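Cysteine desulfurase (Stenotrophomonas maltophilia, PDB 6WCI) probably removes sulfur from L-cysteine to give L-alanine, using pyridoxal 5'-phosphate, and hands the sulfur on to a carrier. Local coordinates at residues G133-I138 with P183-L188; W125-L130 with Q155-T160. One frame throughout, in Å; residues are numbered along the deposited sequence.

Overall arrangement
Contact 1 is a buried contact and contact 2 a surface one; their centres lie about 10 Å apart, at one end of the seven-stranded mixed sheet. Contact 1 pairs strands 135-139 and 185-191 in parallel. Contact 2 joins the chain at Leu127 and Leu130 to the end of helix 148-157 and the turn after it. The two meet directly. Thr160 begins the neighbouring strand and pairs with Asp134 and Ile136, while Leu130 CD1 packs on Ile136 CD1 at 3.6 Å. The chemistry follows the place in the fold: backbone hydrogen bonds between aliphatic faces inside the sheet, and mostly aliphatic touching with no cross-bond at the surface.

Contact 1 (G133-I138 with P183-L188); sequences GDVILI and PEVKLL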
loop_
_atom_site.group_PDB
_atom_site.type_symbol
_atom_site.label_atom_id
_atom_site.label_comp_id
_atom_site.label_asym_id
_atom_site.label_seq_id
_atom_site.Cartn_x
_atom_site.Cartn_y
_atom_site.Cartn_z
ATOM N N GLY B 133 31.049 -2.638 12.730
ATOM C CA GLY B 133 31.886 -1.487 12.967
ATOM C C GLY B 133 31.274 -0.177 12.498
ATOM O O GLY B 133 31.567 0.874 13.076
ATOM N N ASP B 134 30.436 -0.219 11.468
ATOM C CA ASP B 134 29.762 0.984 11.012
ATOM C C ASP B 134 28.720 1.431 12.033
ATOM O O ASP B 134 28.151 0.628 12.778
ATOM C CB ASP B 134 29.077 0.759 9.663
ATOM C CG ASP B 134 30.049 0.416 8.538
ATOM O OD1 ASP B 134 31.209 0.866 8.564
ATOM O OD2 ASP B 134 29.621 -0.295 7.595
ATOM N N VAL B 135 28.452 2.727 12.048
ATOM C CA VAL B 135 27.533 3.315 13.009
ATOM C C VAL B 135 26.393 3.966 12.255
ATOM O O VAL B 135 26.625 4.679 11.272
ATOM C CB VAL B 135 28.253 4.328 13.913
ATOM C CG1 VAL B 135 27.244 5.084 14.794
ATOM C CG2 VAL B 135 29.279 3.595 14.744
ATOM N N ILE B 136 25.166 3.686 12.694
ATOM C CA ILE B 136 23.971 4.395 12.260
ATOM C C ILE B 136 23.601 5.365 13.375
ATOM O O ILE B 136 23.417 4.962 14.530
ATOM C CB ILE B 136 22.810 3.431 11.973
ATOM C CG1 ILE B 136 23.209 2.383 10.924
ATOM C CG2 ILE B 136 21.552 4.202 11.542
ATOM C CD1 ILE B 136 22.184 1.279 10.758
ATOM N N LEU B 137 23.506 6.641 13.041
ATOM C CA LEU B 137 23.225 7.676 14.031
ATOM C C LEU B 137 21.759 8.067 13.887
ATOM O O LEU B 137 21.315 8.418 12.789
ATOM C CB LEU B 137 24.153 8.875 13.837
ATOM C CG LEU B 137 24.099 9.977 14.899
ATOM C CD1 LEU B 137 24.505 9.423 16.251
ATOM C CD2 LEU B 137 24.986 11.150 14.514
ATOM N N ILE B 138 21.004 7.957 14.982
ATOM C CA ILE B 138 19.559 8.184 15.005
ATOM C C ILE B 138 19.259 9.170 16.121
ATOM O O ILE B 138 19.757 8.995 17.236
ATOM C CB ILE B 138 18.780 6.876 15.254
ATOM C CG1 ILE B 138 19.277 5.755 14.322
ATOM C CG2 ILE B 138 17.267 7.114 15.161
ATOM C CD1 ILE B 138 18.621 4.415 14.592
ATOM N N PRO B 183 34.095 9.418 11.883
ATOM C CA PRO B 183 34.243 8.719 10.594
ATOM C C PRO B 183 33.543 7.373 10.509
ATOM O O PRO B 183 33.236 6.934 9.391
ATOM C CB PRO B 183 35.763 8.564 10.452
ATOM C CG PRO B 183 36.301 9.733 11.187
ATOM C CD PRO B 183 35.393 9.929 12.367
ATOM N N GLU B 184 33.285 6.693 11.627
ATOM C CA GLU B 184 32.631 5.391 11.545
ATOM C C GLU B 184 31.132 5.491 11.302
ATOM O O GLU B 184 30.491 4.473 10.999
ATOM C CB GLU B 184 32.904 4.582 12.815
ATOM C CG GLU B 184 32.495 5.266 14.093
ATOM C CD GLU B 184 33.616 6.081 14.711
ATOM O OE1 GLU B 184 34.665 6.277 14.057
ATOM O OE2 GLU B 184 33.433 6.525 15.860
ATOM N N VAL B 185 30.563 6.688 11.405
ATOM C CA VAL B 185 29.147 6.890 11.143
ATOM C C VAL B 185 28.934 6.941 9.637
ATOM O O VAL B 185 29.554 7.753 8.940
ATOM C CB VAL B 185 28.636 8.178 11.805
ATOM C CG1 VAL B 185 27.161 8.298 11.578
ATOM C CG2 VAL B 185 28.971 8.196 13.294
ATOM N N LYS B 186 28.039 6.092 9.133
ATOM C CA LYS B 186 27.745 6.065 7.711
ATOM C C LYS B 186 26.352 6.567 7.359
ATOM O O LYS B 186 26.102 6.844 6.176
ATOM C CB LYS B 186 27.932 4.641 7.162
ATOM C CG LYS B 186 29.290 4.018 7.479
ATOM C CD LYS B 186 30.422 4.853 6.900
ATOM C CE LYS B 186 31.770 4.241 7.214
ATOM N NZ LYS B 186 32.901 5.179 6.917
ATOM N N LEU B 187 25.446 6.696 8.334
ATOM C CA LEU B 187 24.071 7.093 8.057
ATOM C C LEU B 187 23.478 7.818 9.263
ATOM O O LEU B 187 23.756 7.462 10.415
ATOM C CB LEU B 187 23.191 5.877 7.691
ATOM C CG LEU B 187 21.787 6.158 7.134
ATOM C CD1 LEU B 187 21.383 5.137 6.038
ATOM C CD2 LEU B 187 20.698 6.219 8.211
ATOM N N LEU B 188 22.652 8.826 8.984
ATOM C CA LEU B 188 21.990 9.637 10.008
ATOM C C LEU B 188 20.496 9.657 9.734
ATOM O O LEU B 188 20.070 10.070 8.651
ATOM C CB LEU B 188 22.532 11.068 10.031
ATOM C CG LEU B 188 21.742 12.100 10.845
ATOM C CD1 LEU B 188 21.769 11.782 12.331
ATOM C CD2 LEU B 188 22.283 13.486 10.580
#
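Val135 and Val185 pair in parallel where two neighbouring strands of the large sheet begin. Val135 N donates to Glu184 O at 2.9 Å. Val135 O accepts from Lys186 N. The register then slips by one residue, a beta bulge, and Leu137 N bonds to Leu187 O at 2.8 Å.

Lys186 can be followed along its length. Its CB and CD make no close approach to 133-138; CG and CE do the touching. CG lies 3.8 Å from Asp134 CG, beside the carboxylate. CE passes 3.7 Å from Asp134 OD1. The bend at chi2 (-60°) sends the extended end along its own segment, where NZ donates to Pro183 O at 3.1 Å. The Asp134 carboxylate is thus met by methylenes rather than by the ammonium; its OD2 accepts from Lys131 N.

Val135, Leu137, Val185 and Leu188 share one face of the sheet. Val185 CG1, anti to its own N (-177°), reaches Leu137 CB at 3.8 Å. Leu188 CD1 lies 3.9 Å from Leu137 CG, the two side chains side by side and pointing the same way. Helix 174-180 packs on Leu137. Ile136 and Leu187 form the other face, which Trp150 of helix 148-157 packs against.

This is parallel pairing within the alpha/beta large domain of a fold-type I pyridoxal-phosphate enzyme. Its buried part is backbone bonding flanked by aliphatic groups. Charge stays at the strand entrances. There Asp134 OD1 and Lys186 NZ are 4.9 Å apart, so no salt bridge forms and any attraction is probably weak.

Contact 2 (W125-L130 with Q155-T160); sequences WALPRL and QRTGAT
Thr157 has OG1 between its backbone N and carbonyl carbon (chi1 65°), which leaves CG2 beside the N and facing Leu127. Leu127 has an unusual chi1 of -140°, and its end comes nearer to helix 148-157 than its base does. Its CD1 meets Thr157 CG2 at 3.7 Å, the two side chains crossing at a slant. The same methyl lies 4.2 Å from Arg156 CB, while Leu127 CD2 sits at the edge of the Arg156 guanidinium, near its plane.

Leu130 makes the rest of the contact. Its carbonyl O lies 3.6 Å from Thr157 CB. Its CD1 approaches Ala159 CB at 4.2 Å, a looser apolar touch. Ala126 O holds the turn that carries Leu130, accepting from both Arg129 N and Leu130 N.

Thr157 OG1 also accepts from Ala159 N at 3.1 Å, with an N-H...O angle of 166°. This is an ST turn at the end of the helix, where Gly158 takes a positive phi. The hydroxyl donates in turn to Val153 O, so two bonds hold it and fix its rotation. Arg156 likewise uses its polar end elsewhere: NH1 bonds to Tyr123 OH, and NH2 to Pro268 O of the second subunit.

The contact joins Leu127 and Leu130 to the end of helix 148-157 and the turn after it, near the subunit interface. The touching is mostly by aliphatic carbons, apart from the Leu130 carbonyl against Thr157 and a methyl at the guanidinium edge. No polar group bonds across: Thr157 bonds within its own helix end and turn, Arg156 to Tyr123 and the second subunit.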
loop_
_atom_site.group_PDB
_atom_site.type_symbol
_atom_site.label_atom_id
_atom_site.label_comp_id
_atom_site.label_asym_id
_atom_site.label_seq_id
_atom_site.Cartn_x
_atom_site.Cartn_y
_atom_site.Cartn_z
ATOM N N TRP B 125 19.510 0.314 0.437
ATOM C CA TRP B 125 20.738 1.085 0.600
ATOM C C TRP B 125 21.632 0.503 1.692
ATOM O O TRP B 125 22.773 0.114 1.419
ATOM C CB TRP B 125 20.449 2.561 0.914
ATOM C CG TRP B 125 21.725 3.297 1.185
ATOM C CD1 TRP B 125 22.329 3.490 2.400
ATOM C CD2 TRP B 125 22.583 3.893 0.213
ATOM N NE1 TRP B 125 23.509 4.174 2.238
ATOM C CE2 TRP B 125 23.684 4.443 0.907
ATOM C CE3 TRP B 125 22.523 4.028 -1.177
ATOM C CZ2 TRP B 125 24.713 5.115 0.259
ATOM C CZ3 TRP B 125 23.552 4.693 -1.822
ATOM C CH2 TRP B 125 24.632 5.229 -1.104
ATOM N N ALA B 126 21.124 0.422 2.926
ATOM C CA ALA B 126 21.967 0.099 4.076
ATOM C C ALA B 126 22.286 -1.391 4.144
ATOM O O ALA B 126 23.441 -1.771 4.345
ATOM C CB ALA B 126 21.296 0.561 5.375
ATOM N N LEU B 127 21.278 -2.250 3.984
ATOM C CA LEU B 127 21.513 -3.687 4.120
ATOM C C LEU B 127 22.635 -4.199 3.226
ATOM O O LEU B 127 23.512 -4.915 3.734
ATOM C CB LEU B 127 20.203 -4.445 3.879
ATOM C CG LEU B 127 19.919 -5.638 4.788
ATOM C CD1 LEU B 127 20.260 -5.302 6.230
ATOM C CD2 LEU B 127 18.448 -6.028 4.667
ATOM N N PRO B 128 22.711 -3.857 1.933
ATOM C CA PRO B 128 23.844 -4.337 1.129
ATOM C C PRO B 128 25.155 -3.611 1.385
ATOM O O PRO B 128 26.188 -4.067 0.873
ATOM C CB PRO B 128 23.370 -4.109 -0.323
ATOM C CG PRO B 128 21.864 -3.888 -0.230
ATOM C CD PRO B 128 21.707 -3.191 1.081
ATOM N N ARG B 129 25.169 -2.526 2.163
ATOM C CA ARG B 129 26.374 -1.706 2.302
ATOM C C ARG B 129 27.013 -1.739 3.681
ATOM O O ARG B 129 28.248 -1.734 3.781
ATOM C CB ARG B 129 26.066 -0.250 1.925
ATOM C CG ARG B 129 25.808 -0.063 0.434
ATOM C CD ARG B 129 25.252 1.321 0.117
ATOM N NE ARG B 129 24.844 1.439 -1.283
ATOM C CZ ARG B 129 25.564 2.055 -2.215
ATOM N NH1 ARG B 129 26.725 2.622 -1.896
ATOM N NH2 ARG B 129 25.123 2.115 -3.464
ATOM N N LEU B 130 26.236 -1.752 4.760
ATOM C CA LEU B 130 26.840 -1.573 6.076
ATOM C C LEU B 130 27.466 -2.870 6.570
ATOM O O LEU B 130 27.022 -3.971 6.237
ATOM C CB LEU B 130 25.808 -1.087 7.091
ATOM C CG LEU B 130 25.100 0.224 6.750
ATOM C CD1 LEU B 130 24.282 0.672 7.941
ATOM C CD2 LEU B 130 26.114 1.289 6.342
ATOM N N GLN B 155 20.705 -5.651 13.160
ATOM C CA GLN B 155 20.518 -7.057 13.510
ATOM C C GLN B 155 21.092 -7.993 12.451
ATOM O O GLN B 155 21.469 -9.129 12.769
ATOM C CB GLN B 155 19.027 -7.352 13.701
ATOM C CG GLN B 155 18.711 -8.774 14.141
ATOM C CD GLN B 155 19.076 -9.009 15.583
ATOM O OE1 GLN B 155 18.324 -8.651 16.486
ATOM N NE2 GLN B 155 20.243 -9.604 15.813
ATOM N N ARG B 156 21.163 -7.547 11.194
ATOM C CA ARG B 156 21.605 -8.410 10.111
ATOM C C ARG B 156 22.953 -8.029 9.520
ATOM O O ARG B 156 23.478 -8.792 8.701
ATOM C CB ARG B 156 20.549 -8.428 9.001
ATOM C CG ARG B 156 19.184 -8.799 9.528
ATOM C CD ARG B 156 18.073 -8.666 8.481
ATOM N NE ARG B 156 16.791 -8.830 9.150
ATOM C CZ ARG B 156 15.608 -8.497 8.643
ATOM N NH1 ARG B 156 15.506 -7.978 7.426
ATOM N NH2 ARG B 156 14.520 -8.686 9.372
ATOM N N THR B 157 23.529 -6.885 9.910
ATOM C CA THR B 157 24.842 -6.466 9.432
ATOM C C THR B 157 25.896 -6.348 10.517
ATOM O O THR B 157 27.088 -6.339 10.195
ATOM C CB THR B 157 24.755 -5.103 8.726
ATOM O OG1 THR B 157 24.383 -4.094 9.673
ATOM C CG2 THR B 157 23.729 -5.134 7.609
ATOM N N GLY B 158 25.507 -6.229 11.779
ATOM C CA GLY B 158 26.469 -5.923 12.807
ATOM C C GLY B 158 26.784 -4.453 12.949
ATOM O O GLY B 158 27.653 -4.102 13.752
ATOM N N ALA B 159 26.138 -3.581 12.177
ATOM C CA ALA B 159 26.259 -2.156 12.444
ATOM C C ALA B 159 25.746 -1.857 13.844
ATOM O O ALA B 159 24.940 -2.602 14.401
ATOM C CB ALA B 159 25.488 -1.335 11.413
ATOM N N THR B 160 26.256 -0.786 14.436
ATOM C CA THR B 160 25.805 -0.364 15.749
ATOM C C THR B 160 25.045 0.947 15.618
ATOM O O THR B 160 25.295 1.739 14.708
ATOM C CB THR B 160 26.976 -0.219 16.731
ATOM O OG1 THR B 160 27.710 0.980 16.454
ATOM C CG2 THR B 160 27.914 -1.415 16.602
#